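Local coordinates for protein synthesis inhibitor I (Hordeum vulgare, PDB 4FBB) that is a plant ribosome-inactivating protein, an inhibitor of protein synthesis, with adenine bound in its pocket, at residues 88-93 against 101-106; 113-118 against 158-163; 130-135 against 170-175; 178-183 against 208-213. The protein carries 3 engineered substitutions. All blocks are in the same frame, centred on the assembly; numbering follows the deposited sequence.

Contact 1: 88-93 against 101-106. With ADE (adenine), chain E.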
loop_
_atom_site.group_PDB
_atom_site.type_symbol
_atom_site.label_atom_id
_atom_site.label_comp_id
_atom_site.label_asym_id
_atom_site.label_seq_id
_atom_site.Cartn_x
_atom_site.Cartn_y
_atom_site.Cartn_z
ATOM N N TYR A 88 -5.067 0.136 2.733
ATOM C CA TYR A 88 -4.650 0.293 4.115
ATOM C C TYR A 88 -4.401 -1.040 4.805
ATOM O O TYR A 88 -5.201 -1.975 4.695
ATOM C CB TYR A 88 -5.625 1.187 4.902
ATOM C CG TYR A 88 -5.069 2.576 5.057
ATOM C CD1 TYR A 88 -5.081 3.467 3.996
ATOM C CD2 TYR A 88 -4.480 2.980 6.246
ATOM C CE1 TYR A 88 -4.545 4.732 4.120
ATOM C CE2 TYR A 88 -3.934 4.243 6.383
ATOM C CZ TYR A 88 -3.975 5.118 5.320
ATOM O OH TYR A 88 -3.437 6.380 5.448
ATOM N N LEU A 89 -3.259 -1.132 5.482
ATOM C CA LEU A 89 -2.937 -2.329 6.243
ATOM C C LEU A 89 -3.570 -2.172 7.606
ATOM O O LEU A 89 -3.308 -1.195 8.307
ATOM C CB LEU A 89 -1.424 -2.514 6.405
ATOM C CG LEU A 89 -1.025 -3.693 7.308
ATOM C CD1 LEU A 89 -1.540 -5.004 6.745
ATOM C CD2 LEU A 89 0.485 -3.757 7.543
ATOM N N GLU A 90 -4.393 -3.140 7.978
ATOM C CA GLU A 90 -5.099 -3.084 9.253
ATOM C C GLU A 90 -4.866 -4.324 10.101
ATOM O O GLU A 90 -5.028 -4.283 11.325
ATOM C CB GLU A 90 -6.601 -2.849 9.034
ATOM C CG GLU A 90 -6.956 -1.424 8.640
ATOM C CD GLU A 90 -6.573 -0.412 9.708
ATOM O OE1 GLU A 90 -6.406 -0.819 10.878
ATOM O OE2 GLU A 90 -6.446 0.793 9.388
ATOM N N GLY A 91 -4.473 -5.419 9.453
ATOM C CA GLY A 91 -4.260 -6.670 10.158
ATOM C C GLY A 91 -3.119 -7.533 9.646
ATOM O O GLY A 91 -2.711 -7.427 8.485
ATOM N N PHE A 92 -2.587 -8.382 10.522
ATOM C CA PHE A 92 -1.657 -9.424 10.101
ATOM C C PHE A 92 -1.842 -10.690 10.922
ATOM O O PHE A 92 -2.280 -10.642 12.074
ATOM C CB PHE A 92 -0.205 -8.943 10.132
ATOM C CG PHE A 92 0.326 -8.655 11.512
ATOM C CD1 PHE A 92 0.754 -9.686 12.342
ATOM C CD2 PHE A 92 0.454 -7.349 11.956
ATOM C CE1 PHE A 92 1.265 -9.422 13.600
ATOM C CE2 PHE A 92 0.965 -7.074 13.218
ATOM C CZ PHE A 92 1.368 -8.114 14.042
ATOM N N LYS A 93 -1.495 -11.820 10.318
ATOM C CA LYS A 93 -1.786 -13.133 10.877
ATOM C C LYS A 93 -0.489 -13.876 11.200
ATOM O O LYS A 93 0.292 -14.199 10.303
ATOM C CB LYS A 93 -2.613 -13.922 9.861
ATOM C CG LYS A 93 -3.061 -15.301 10.283
ATOM C CD LYS A 93 -4.044 -15.821 9.243
ATOM C CE LYS A 93 -4.531 -17.226 9.536
ATOM N NZ LYS A 93 -5.594 -17.610 8.565
ATOM N N GLU A 101 -4.316 -6.849 14.950
ATOM C CA GLU A 101 -4.872 -5.680 14.272
ATOM C C GLU A 101 -4.257 -4.358 14.731
ATOM O O GLU A 101 -3.738 -4.251 15.846
ATOM C CB GLU A 101 -6.395 -5.638 14.401
ATOM C CG GLU A 101 -6.909 -5.492 15.823
ATOM C CD GLU A 101 -8.424 -5.345 15.880
ATOM O OE1 GLU A 101 -9.042 -5.058 14.830
ATOM O OE2 GLU A 101 -8.996 -5.511 16.979
ATOM N N LEU A 102 -4.328 -3.357 13.856
ATOM C CA LEU A 102 -3.665 -2.077 14.082
ATOM C C LEU A 102 -4.657 -0.983 14.472
ATOM O O LEU A 102 -4.262 0.158 14.773
ATOM C CB LEU A 102 -2.854 -1.678 12.842
ATOM C CG LEU A 102 -1.633 -2.581 12.610
ATOM C CD1 LEU A 102 -1.094 -2.511 11.169
ATOM C CD2 LEU A 102 -0.538 -2.200 13.589
ATOM N N THR A 103 -5.939 -1.355 14.472
ATOM C CA THR A 103 -7.025 -0.511 14.977
ATOM C C THR A 103 -7.866 -1.295 15.988
ATOM O O THR A 103 -8.355 -2.382 15.672
ATOM C CB THR A 103 -7.961 -0.069 13.838
ATOM O OG1 THR A 103 -7.193 0.530 12.783
ATOM C CG2 THR A 103 -9.015 0.918 14.348
ATOM N N PRO A 104 -8.053 -0.746 17.202
ATOM C CA PRO A 104 -8.850 -1.462 18.215
ATOM C C PRO A 104 -10.277 -1.759 17.739
ATOM O O PRO A 104 -10.973 -0.848 17.281
ATOM C CB PRO A 104 -8.895 -0.480 19.394
ATOM C CG PRO A 104 -7.717 0.442 19.189
ATOM C CD PRO A 104 -7.568 0.560 17.689
ATOM N N GLY A 105 -10.688 -3.021 17.827
ATOM C CA GLY A 105 -12.058 -3.412 17.533
ATOM C C GLY A 105 -12.487 -3.351 16.078
ATOM O O GLY A 105 -13.675 -3.467 15.775
ATOM N N LEU A 106 -11.528 -3.186 15.171
ATOM C CA LEU A 106 -11.850 -3.107 13.746
ATOM C C LEU A 106 -12.179 -4.476 13.135
ATOM O O LEU A 106 -13.208 -4.638 12.473
ATOM C CB LEU A 106 -10.717 -2.425 12.966
ATOM C CG LEU A 106 -10.976 -2.210 11.472
ATOM C CD1 LEU A 106 -12.234 -1.401 11.267
ATOM C CD2 LEU A 106 -9.791 -1.527 10.799
HETATM N N9 ADE E . 0.248 4.536 5.260
HETATM C C8 ADE E . 0.595 5.000 6.498
HETATM N N7 ADE E . 0.174 4.235 7.481
HETATM C C5 ADE E . -0.491 3.200 6.842
HETATM C C6 ADE E . -1.170 2.056 7.308
HETATM N N6 ADE E . -1.321 1.729 8.596
HETATM N N1 ADE E . -1.720 1.246 6.385
HETATM C C2 ADE E . -1.600 1.539 5.081
HETATM N N3 ADE E . -0.990 2.581 4.522
HETATM C C4 ADE E . -0.464 3.380 5.473
#

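Contact 2: 113-118 against 158-163. With ADE (adenine), chain E.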
loop_
_atom_site.group_PDB
_atom_site.type_symbol
_atom_site.label_atom_id
_atom_site.label_comp_id
_atom_site.label_asym_id
_atom_site.label_seq_id
_atom_site.Cartn_x
_atom_site.Cartn_y
_atom_site.Cartn_z
ATOM N N VAL A 113 -2.643 -5.101 18.472
ATOM C CA VAL A 113 -1.199 -5.298 18.628
ATOM C C VAL A 113 -0.573 -4.399 19.702
ATOM O O VAL A 113 0.467 -4.740 20.279
ATOM C CB VAL A 113 -0.450 -5.102 17.279
ATOM C CG1 VAL A 113 -0.247 -3.619 16.984
ATOM C CG2 VAL A 113 0.893 -5.817 17.303
ATOM N N GLY A 114 -1.216 -3.266 19.984
ATOM C CA GLY A 114 -0.721 -2.356 21.001
ATOM C C GLY A 114 -0.330 -0.987 20.475
ATOM O O GLY A 114 -0.041 -0.069 21.256
ATOM N N PHE A 115 -0.318 -0.843 19.149
ATOM C CA PHE A 115 0.028 0.438 18.529
ATOM C C PHE A 115 -0.745 0.677 17.225
ATOM O O PHE A 115 -1.348 -0.249 16.683
ATOM C CB PHE A 115 1.541 0.540 18.302
ATOM C CG PHE A 115 2.118 -0.616 17.542
ATOM C CD1 PHE A 115 2.010 -0.676 16.161
ATOM C CD2 PHE A 115 2.782 -1.637 18.205
ATOM C CE1 PHE A 115 2.539 -1.739 15.457
ATOM C CE2 PHE A 115 3.318 -2.701 17.506
ATOM C CZ PHE A 115 3.197 -2.751 16.131
ATOM N N GLY A 116 -0.731 1.917 16.737
ATOM C CA GLY A 116 -1.505 2.288 15.563
ATOM C C GLY A 116 -0.763 2.075 14.255
ATOM O O GLY A 116 0.455 1.847 14.249
ATOM N N GLY A 117 -1.495 2.164 13.144
ATOM C CA GLY A 117 -0.937 1.889 11.832
ATOM C C GLY A 117 -0.357 3.096 11.116
ATOM O O GLY A 117 0.175 2.968 10.013
ATOM N N THR A 118 -0.456 4.266 11.733
ATOM C CA THR A 118 0.020 5.501 11.111
ATOM C C THR A 118 1.527 5.659 11.302
ATOM O O THR A 118 2.090 5.179 12.289
ATOM C CB THR A 118 -0.701 6.745 11.697
ATOM O OG1 THR A 118 -2.113 6.500 11.758
ATOM C CG2 THR A 118 -0.442 7.979 10.834
ATOM N N PRO A 158 10.505 -3.631 24.263
ATOM C CA PRO A 158 11.390 -4.189 23.235
ATOM C C PRO A 158 10.656 -4.961 22.131
ATOM O O PRO A 158 10.942 -4.717 20.954
ATOM C CB PRO A 158 12.286 -5.125 24.045
ATOM C CG PRO A 158 12.441 -4.404 25.348
ATOM C CD PRO A 158 11.134 -3.685 25.598
ATOM N N LYS A 159 9.743 -5.864 22.489
ATOM C CA LYS A 159 8.978 -6.610 21.483
ATOM C C LYS A 159 8.095 -5.702 20.620
ATOM O O LYS A 159 7.983 -5.900 19.407
ATOM C CB LYS A 159 8.142 -7.721 22.130
ATOM C CG LYS A 159 8.724 -9.113 21.905
ATOM C CD LYS A 159 8.017 -10.187 22.720
ATOM C CE LYS A 159 8.917 -11.409 22.871
ATOM N NZ LYS A 159 8.273 -12.530 23.602
ATOM N N GLN A 160 7.462 -4.718 21.259
ATOM C CA GLN A 160 6.666 -3.716 20.557
ATOM C C GLN A 160 7.545 -2.917 19.611
ATOM O O GLN A 160 7.201 -2.722 18.443
ATOM C CB GLN A 160 6.023 -2.751 21.555
ATOM C CG GLN A 160 4.979 -3.380 22.440
ATOM C CD GLN A 160 3.734 -3.764 21.675
ATOM O OE1 GLN A 160 3.516 -4.937 21.371
ATOM N NE2 GLN A 160 2.902 -2.771 21.362
ATOM N N GLN A 161 8.673 -2.441 20.134
ATOM C CA GLN A 161 9.597 -1.627 19.356
ATOM C C GLN A 161 10.000 -2.355 18.083
ATOM O O GLN A 161 9.948 -1.783 16.996
ATOM C CB GLN A 161 10.835 -1.258 20.174
ATOM C CG GLN A 161 11.864 -0.448 19.390
ATOM C CD GLN A 161 11.252 0.762 18.703
ATOM O OE1 GLN A 161 10.885 0.705 17.528
ATOM N NE2 GLN A 161 11.141 1.865 19.435
ATOM N N GLN A 162 10.375 -3.626 18.210
ATOM C CA GLN A 162 10.700 -4.416 17.028
ATOM C C GLN A 162 9.487 -4.528 16.106
ATOM O O GLN A 162 9.625 -4.442 14.887
ATOM C CB GLN A 162 11.203 -5.813 17.397
ATOM C CG GLN A 162 11.546 -6.648 16.166
ATOM C CD GLN A 162 11.760 -8.118 16.474
ATOM O OE1 GLN A 162 10.882 -8.785 17.028
ATOM N NE2 GLN A 162 12.929 -8.634 16.102
ATOM N N ALA A 163 8.299 -4.690 16.690
ATOM C CA ALA A 163 7.088 -4.866 15.889
ATOM C C ALA A 163 6.700 -3.606 15.106
ATOM O O ALA A 163 6.273 -3.693 13.958
ATOM C CB ALA A 163 5.931 -5.350 16.753
HETATM N N9 ADE E . 0.248 4.536 5.260
HETATM C C8 ADE E . 0.595 5.000 6.498
HETATM N N7 ADE E . 0.174 4.235 7.481
HETATM C C5 ADE E . -0.491 3.200 6.842
HETATM C C6 ADE E . -1.170 2.056 7.308
HETATM N N6 ADE E . -1.321 1.729 8.596
HETATM N N1 ADE E . -1.720 1.246 6.385
HETATM C C2 ADE E . -1.600 1.539 5.081
HETATM N N3 ADE E . -0.990 2.581 4.522
HETATM C C4 ADE E . -0.464 3.380 5.473
#

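Contact 3: 130-135 against 170-175. With ADE (adenine), chain E.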
loop_
_atom_site.group_PDB
_atom_site.type_symbol
_atom_site.label_atom_id
_atom_site.label_comp_id
_atom_site.label_asym_id
_atom_site.label_seq_id
_atom_site.Cartn_x
_atom_site.Cartn_y
_atom_site.Cartn_z
ATOM N N THR A 130 12.490 8.596 6.114
ATOM C CA THR A 130 13.782 8.606 5.439
ATOM C C THR A 130 14.883 7.979 6.297
ATOM O O THR A 130 16.077 8.063 5.962
ATOM C CB THR A 130 14.181 10.037 5.061
ATOM O OG1 THR A 130 14.148 10.867 6.232
ATOM C CG2 THR A 130 13.220 10.592 4.024
ATOM N N ASN A 131 14.472 7.353 7.398
ATOM C CA ASN A 131 15.399 6.722 8.335
ATOM C C ASN A 131 15.213 5.202 8.402
ATOM O O ASN A 131 16.060 4.481 8.941
ATOM C CB ASN A 131 15.269 7.361 9.729
ATOM C CG ASN A 131 14.867 6.362 10.805
ATOM O OD1 ASN A 131 15.714 5.853 11.544
ATOM N ND2 ASN A 131 13.573 6.072 10.894
ATOM N N VAL A 132 14.109 4.720 7.835
ATOM C CA VAL A 132 13.794 3.294 7.848
ATOM C C VAL A 132 14.570 2.528 6.773
ATOM O O VAL A 132 14.518 2.867 5.588
ATOM C CB VAL A 132 12.296 3.049 7.631
ATOM C CG1 VAL A 132 11.972 1.589 7.859
ATOM C CG2 VAL A 132 11.475 3.928 8.559
ATOM N N ALA A 133 15.287 1.489 7.190
ATOM C CA ALA A 133 16.041 0.664 6.249
ATOM C C ALA A 133 15.152 -0.431 5.662
ATOM O O ALA A 133 14.474 -1.157 6.396
ATOM C CB ALA A 133 17.264 0.054 6.932
ATOM N N LEU A 134 15.162 -0.540 4.336
ATOM C CA LEU A 134 14.451 -1.607 3.639
ATOM C C LEU A 134 15.449 -2.464 2.858
ATOM O O LEU A 134 16.571 -2.034 2.584
ATOM C CB LEU A 134 13.419 -1.020 2.677
ATOM C CG LEU A 134 12.474 0.023 3.281
ATOM C CD1 LEU A 134 11.586 0.578 2.202
ATOM C CD2 LEU A 134 11.643 -0.599 4.392
ATOM N N GLY A 135 15.031 -3.667 2.491
ATOM C CA GLY A 135 15.904 -4.594 1.797
ATOM C C GLY A 135 15.426 -6.012 2.016
ATOM O O GLY A 135 14.464 -6.229 2.751
ATOM N N LEU A 170 7.249 -3.305 6.207
ATOM C CA LEU A 170 6.316 -3.903 5.246
ATOM C C LEU A 170 5.385 -2.895 4.557
ATOM O O LEU A 170 5.086 -3.037 3.371
ATOM C CB LEU A 170 5.468 -5.000 5.894
ATOM C CG LEU A 170 6.187 -6.192 6.515
ATOM C CD1 LEU A 170 5.186 -7.255 6.950
ATOM C CD2 LEU A 170 7.182 -6.772 5.528
ATOM N N LEU A 171 4.902 -1.901 5.303
ATOM C CA LEU A 171 4.082 -0.845 4.713
ATOM C C LEU A 171 4.833 -0.228 3.544
ATOM O O LEU A 171 4.262 0.044 2.487
ATOM C CB LEU A 171 3.787 0.246 5.739
ATOM C CG LEU A 171 2.765 -0.042 6.831
ATOM C CD1 LEU A 171 2.575 1.203 7.684
ATOM C CD2 LEU A 171 1.452 -0.469 6.215
ATOM N N LEU A 172 6.129 -0.024 3.743
ATOM C CA LEU A 172 6.957 0.593 2.729
ATOM C C LEU A 172 7.182 -0.354 1.559
ATOM O O LEU A 172 6.987 0.033 0.409
ATOM C CB LEU A 172 8.270 1.057 3.346
ATOM C CG LEU A 172 8.082 2.342 4.147
ATOM C CD1 LEU A 172 9.257 2.596 5.075
ATOM C CD2 LEU A 172 7.892 3.505 3.191
ATOM N N MET A 173 7.524 -1.605 1.857
ATOM C CA MET A 173 7.912 -2.561 0.806
ATOM C C MET A 173 6.737 -3.284 0.136
ATOM O O MET A 173 6.901 -3.930 -0.910
ATOM C CB MET A 173 8.934 -3.564 1.352
ATOM C CG MET A 173 10.212 -2.890 1.828
ATOM S SD MET A 173 11.432 -4.062 2.453
ATOM C CE MET A 173 12.155 -4.670 0.910
ATOM N N VAL A 174 5.549 -3.167 0.724
ATOM C CA VAL A 174 4.359 -3.738 0.109
ATOM C C VAL A 174 3.342 -2.667 -0.273
ATOM O O VAL A 174 3.016 -2.510 -1.450
ATOM C CB VAL A 174 3.704 -4.804 1.001
ATOM C CG1 VAL A 174 2.395 -5.279 0.402
ATOM C CG2 VAL A 174 4.636 -5.969 1.167
ATOM N N ASN A 175 2.848 -1.928 0.717
ATOM C CA ASN A 175 1.772 -0.968 0.486
ATOM C C ASN A 175 2.182 0.265 -0.308
ATOM O O ASN A 175 1.550 0.593 -1.314
ATOM C CB ASN A 175 1.114 -0.563 1.814
ATOM C CG ASN A 175 0.580 -1.750 2.573
ATOM O OD1 ASN A 175 1.344 -2.525 3.153
ATOM N ND2 ASN A 175 -0.736 -1.910 2.569
HETATM N N9 ADE E . 0.248 4.536 5.260
HETATM C C8 ADE E . 0.595 5.000 6.498
HETATM N N7 ADE E . 0.174 4.235 7.481
HETATM C C5 ADE E . -0.491 3.200 6.842
HETATM C C6 ADE E . -1.170 2.056 7.308
HETATM N N6 ADE E . -1.321 1.729 8.596
HETATM N N1 ADE E . -1.720 1.246 6.385
HETATM C C2 ADE E . -1.600 1.539 5.081
HETATM N N3 ADE E . -0.990 2.581 4.522
HETATM C C4 ADE E . -0.464 3.380 5.473
#

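Contact 4: 178-183 against 208-213. With ADE (adenine), chain E.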
loop_
_atom_site.group_PDB
_atom_site.type_symbol
_atom_site.label_atom_id
_atom_site.label_comp_id
_atom_site.label_asym_id
_atom_site.label_seq_id
_atom_site.Cartn_x
_atom_site.Cartn_y
_atom_site.Cartn_z
ATOM N N THR A 178 3.017 -0.649 -3.817
ATOM C CA THR A 178 1.857 -0.788 -4.698
ATOM C C THR A 178 1.415 0.599 -5.177
ATOM O O THR A 178 1.152 0.801 -6.362
ATOM C CB THR A 178 0.681 -1.526 -4.002
ATOM O OG1 THR A 178 1.049 -2.882 -3.730
ATOM C CG2 THR A 178 -0.557 -1.534 -4.867
ATOM N N ARG A 179 1.351 1.559 -4.253
ATOM C CA ARG A 179 0.920 2.916 -4.596
ATOM C C ARG A 179 1.870 3.682 -5.506
ATOM O O ARG A 179 1.423 4.456 -6.345
ATOM C CB ARG A 179 0.708 3.738 -3.331
ATOM C CG ARG A 179 -0.492 3.305 -2.528
ATOM C CD ARG A 179 -0.318 3.755 -1.099
ATOM N NE ARG A 179 -1.490 3.474 -0.273
ATOM C CZ ARG A 179 -1.454 3.407 1.052
ATOM N NH1 ARG A 179 -0.302 3.585 1.687
ATOM N NH2 ARG A 179 -2.565 3.151 1.734
ATOM N N PHE A 180 3.176 3.489 -5.329
ATOM C CA PHE A 180 4.158 4.295 -6.065
ATOM C C PHE A 180 5.166 3.471 -6.836
ATOM O O PHE A 180 5.768 2.544 -6.294
ATOM C CB PHE A 180 4.903 5.242 -5.116
ATOM C CG PHE A 180 3.990 6.210 -4.413
ATOM C CD1 PHE A 180 3.552 7.359 -5.057
ATOM C CD2 PHE A 180 3.553 5.952 -3.130
ATOM C CE1 PHE A 180 2.689 8.248 -4.423
ATOM C CE2 PHE A 180 2.692 6.827 -2.490
ATOM C CZ PHE A 180 2.265 7.979 -3.140
ATOM N N GLN A 181 5.351 3.837 -8.101
ATOM C CA GLN A 181 6.363 3.205 -8.953
ATOM C C GLN A 181 7.758 3.606 -8.493
ATOM O O GLN A 181 8.726 2.858 -8.661
ATOM C CB GLN A 181 6.160 3.607 -10.414
ATOM C CG GLN A 181 4.811 3.200 -10.999
ATOM C CD GLN A 181 4.762 3.297 -12.512
ATOM O OE1 GLN A 181 4.056 4.144 -13.086
ATOM N NE2 GLN A 181 5.496 2.415 -13.174
ATOM N N THR A 182 7.871 4.795 -7.913
ATOM C CA THR A 182 9.159 5.210 -7.359
ATOM C C THR A 182 9.569 4.264 -6.239
ATOM O O THR A 182 10.683 3.725 -6.233
ATOM C CB THR A 182 9.088 6.620 -6.806
ATOM O OG1 THR A 182 7.915 6.719 -5.996
ATOM C CG2 THR A 182 9.022 7.632 -7.930
ATOM N N VAL A 183 8.669 4.066 -5.283
ATOM C CA VAL A 183 8.922 3.156 -4.179
ATOM C C VAL A 183 9.148 1.712 -4.646
ATOM O O VAL A 183 10.097 1.065 -4.202
ATOM C CB VAL A 183 7.800 3.198 -3.132
ATOM C CG1 VAL A 183 8.035 2.138 -2.062
ATOM C CG2 VAL A 183 7.733 4.601 -2.499
ATOM N N LYS A 208 9.374 10.308 0.373
ATOM C CA LYS A 208 8.720 10.550 1.660
ATOM C C LYS A 208 7.509 11.432 1.409
ATOM O O LYS A 208 6.408 11.138 1.857
ATOM C CB LYS A 208 9.672 11.258 2.635
ATOM C CG LYS A 208 9.061 11.587 3.997
ATOM C CD LYS A 208 9.968 12.515 4.814
ATOM C CE LYS A 208 10.106 13.882 4.136
ATOM N NZ LYS A 208 10.993 14.823 4.895
ATOM N N ALA A 209 7.728 12.516 0.679
ATOM C CA ALA A 209 6.654 13.446 0.353
ATOM C C ALA A 209 5.555 12.754 -0.448
ATOM O O ALA A 209 4.363 12.889 -0.137
ATOM C CB ALA A 209 7.208 14.615 -0.417
ATOM N N GLN A 210 5.961 12.031 -1.493
ATOM C CA GLN A 210 5.024 11.235 -2.281
ATOM C C GLN A 210 4.151 10.367 -1.370
ATOM O O GLN A 210 2.921 10.429 -1.435
ATOM C CB GLN A 210 5.788 10.379 -3.306
ATOM C CG GLN A 210 6.435 11.187 -4.426
ATOM C CD GLN A 210 7.526 10.414 -5.147
ATOM O OE1 GLN A 210 7.630 9.193 -5.008
ATOM N NE2 GLN A 210 8.335 11.118 -5.927
ATOM N N VAL A 211 4.786 9.598 -0.491
ATOM C CA VAL A 211 4.064 8.707 0.424
ATOM C C VAL A 211 3.091 9.481 1.340
ATOM O O VAL A 211 1.978 9.018 1.635
ATOM C CB VAL A 211 5.043 7.861 1.276
ATOM C CG1 VAL A 211 4.321 7.164 2.415
ATOM C CG2 VAL A 211 5.741 6.820 0.409
ATOM N N ASN A 212 3.508 10.672 1.755
ATOM C CA ASN A 212 2.678 11.489 2.640
ATOM C C ASN A 212 1.629 12.329 1.895
ATOM O O ASN A 212 0.794 12.993 2.523
ATOM C CB ASN A 212 3.560 12.389 3.519
ATOM C CG ASN A 212 4.368 11.605 4.541
ATOM O OD1 ASN A 212 3.914 10.585 5.071
ATOM N ND2 ASN A 212 5.575 12.091 4.836
ATOM N N GLY A 213 1.669 12.302 0.563
ATOM C CA GLY A 213 0.731 13.069 -0.240
ATOM C C GLY A 213 0.101 12.293 -1.395
ATOM O O GLY A 213 -0.126 12.853 -2.471
HETATM N N9 ADE E . 0.248 4.536 5.260
HETATM C C8 ADE E . 0.595 5.000 6.498
HETATM N N7 ADE E . 0.174 4.235 7.481
HETATM C C5 ADE E . -0.491 3.200 6.842
HETATM C C6 ADE E . -1.170 2.056 7.308
HETATM N N6 ADE E . -1.321 1.729 8.596
HETATM N N1 ADE E . -1.720 1.246 6.385
HETATM C C2 ADE E . -1.600 1.539 5.081
HETATM N N3 ADE E . -0.990 2.581 4.522
HETATM C C4 ADE E . -0.464 3.380 5.473
#

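Contact 1: 88-93 against 101-106
A bend at chi2 (-62°) folds the side chain of Glu90 round to Thr103, whose hydroxyl, set anti to its own carbonyl carbon (chi1 -53°), is turned to meet the carboxylate. Thr103 OG1 donates to Glu90 OE1 at a modelled 2.5 Å, a value so short that the exact length is doubtful. Leu106 closes over the same bend at about a right angle, its CD2 lying 3.6 Å from Glu90 CG.

Strand 89-93 runs antiparallel to the end of strand 99-101. Gly91 and Glu101 form a non-hydrogen-bonded pair, and at the neighbouring position the Glu90 carbonyl oxygen is engaged twice: Leu102 N donates to Glu90 O at 2.8 Å, while the CA-H of Glu101 approaches the same oxygen. Toward the neighbouring strand 78-83, Glu90 and Gly91 both face Ala81, a classic beta bulge. Leu102 turns inward, and its CD1 packs 4.0 Å from Leu89 CG. Glu101, for its part, sends OE1 to the backbone N of Ile107, beyond the type II turn 103-106.

Tyr88, just before the strand, and Leu89 at its start belong to the ligand pocket. Leu89 N donates to adenine N1 at 3.0 Å, and adenine C2 lies 3.4 Å above the Tyr88 ring plane, toward the ring's rim. Two chemistries therefore meet within a few residues: Tyr88 and the Leu89 amide receive the purine, while the bond from Leu102 N to Glu90 O links the strand to the loop after 99-101, the Glu90 carboxylate lying beside the Thr103 hydroxyl.

Contact 2: 113-118 against 158-163
Where the chain turns at Gly114, with a positive phi of 117°, its backbone comes closest to helix 157-179, the CA atoms of Gly114 and Gln160 lying 7.5 Å apart. The lack of a side chain at Gly114 matters here, because the amide of Gln160 occupies the space beside it.

Gln160 is bent at chi2 (-69°), which swings its amide off the helix and over the loop. Its NE2 makes a weak hydrogen bond of 3.3 Å to Val113 O. That nitrogen also sits at the edge of the Phe115 ring, near the ring plane and 3.4 Å from Phe115 CD2, with the ring and amide planes 55° apart. Arg149 NH2 is hydrogen-bonded to Gln160 OE1, consistent with the modelled orientation of the amide. Val113 O nevertheless lies almost equally near both amide ends, which fits the weakness of the NE2 bond.

A turn later on the helix, Ala163 offers its methyl group, CB lying 3.8 Å from Phe115 CE2. Within the loop, Val113 folds CG1 over the centre of one face of the same ring, 3.5 Å above its plane. The ring is thus packed between Val113 of its own loop and Ala163 of the helix, and Leu102 also touches it.

Farther along, Gly117 O receives N6 of adenine, although the modelled separation is too short to be trusted in detail. Chemically, the contact combines apolar packing of Phe115 on Ala163 with one weakly bonded amide, ring and glutamine contributing comparably to the fit between the loop leading to adenine and the helix.

Contact 3: 130-135 against 170-175
Gly135 N points its hydrogen at the sulfur of Met173, a weak but fairly straight bond with Gly135 N and Met173 SD 3.6 Å apart and an angle of 158° at the hydrogen. In this ribosome-inactivating fold the pair joins the loop that leads into helix 136-147, with Gly135 at the N-cap position, to the long helix 157-179.

Met173 reaches the loop by running out extended and then bending at chi3 (80°). The bend carries its terminal methyl alongside the glycine backbone, CE lying 3.3 Å from Gly135 O. On the way, the Met173 chain slides past Leu134 in the opposite direction, and Leu134 CB touches the sulfur at 3.6 Å.

Both methyls of Leu134 rest on Leu172 CB and Met173 CG, CD1 coming to 3.5 Å from Leu172 CB, and the two leucine side chains meet at about a right angle. All the residues that touch here are buried, and apolar packing carries the junction.

The helix widens into a pi-type turn at 171-175. Asn175, in that turn, binds Ile87 O through ND2, which ties the helix to the chain just before strand 89-93. Leu171 belongs to the adenine pocket instead, its CD2 lying 3.6 Å from adenine N1. Nearer the start of the loop segment, Leu172 CD1 rests 4.0 Å from Val132 CB.

Contact 4: 178-183 against 208-213
Phe180 and Gln210 meet with the aliphatic part of the glutamine over one face of the ring. Gln210 CB stands 4.2 Å from the ring centroid and 23° off the normal, a CH-pi contact displaced toward the rim. Beyond that CB the glutamine runs on extended and meets Thr182, whose side chain approaches from the opposite direction. Thr182 OG1 donates to Gln210 OE1 at 2.7 Å, with a C=O...donor angle of 152° and the hydroxyl tilted 21° out of the carbonyl plane. The second end of the amide is held too, NE2 binding Met243 O. Val183 and Val211 cross at about a right angle, their CG2 atoms 4.2 Å apart.

Phe180 interrupts the helical path between helices 157-179 and 181-190, and its ring also meets Trp214. Just before the break, Arg179 presents the edge of its guanidinium in plane to adenine, Arg179 NH1 lying 3.1 Å from adenine N3 and NH2 also donating to it. Glu176 forms a salt bridge with NH1. The break between helices 157-179 and 181-190, packed on helix 205-212 and with an arginine directed at the purine, belongs to the adenine pocket of the ribosome-inactivating fold.

In the fold
Adenine is the common point of the four contacts. Tyr88 of contact 1 and Leu171 of contact 3 lie on opposite faces of the base, while Leu89, Gly117 and Arg179 hold its edge from contacts 1, 2 and 4. Contacts 1 and 2, with centres about 12 Å apart, share a core in which Leu102 CD2 lies 3.6 Å from Phe115 CE1. Helix 157-179 runs through contacts 2, 3 and 4. Contacts 3 and 4 are neighbours, about 11 Å between centres, whereas contacts 2 and 4 do not touch, their nearest atoms being about 8 Å apart. Beside the base, Tyr88 CD1 packs 3.4 Å from Arg179 NH2, so contacts 1 and 4 touch as well.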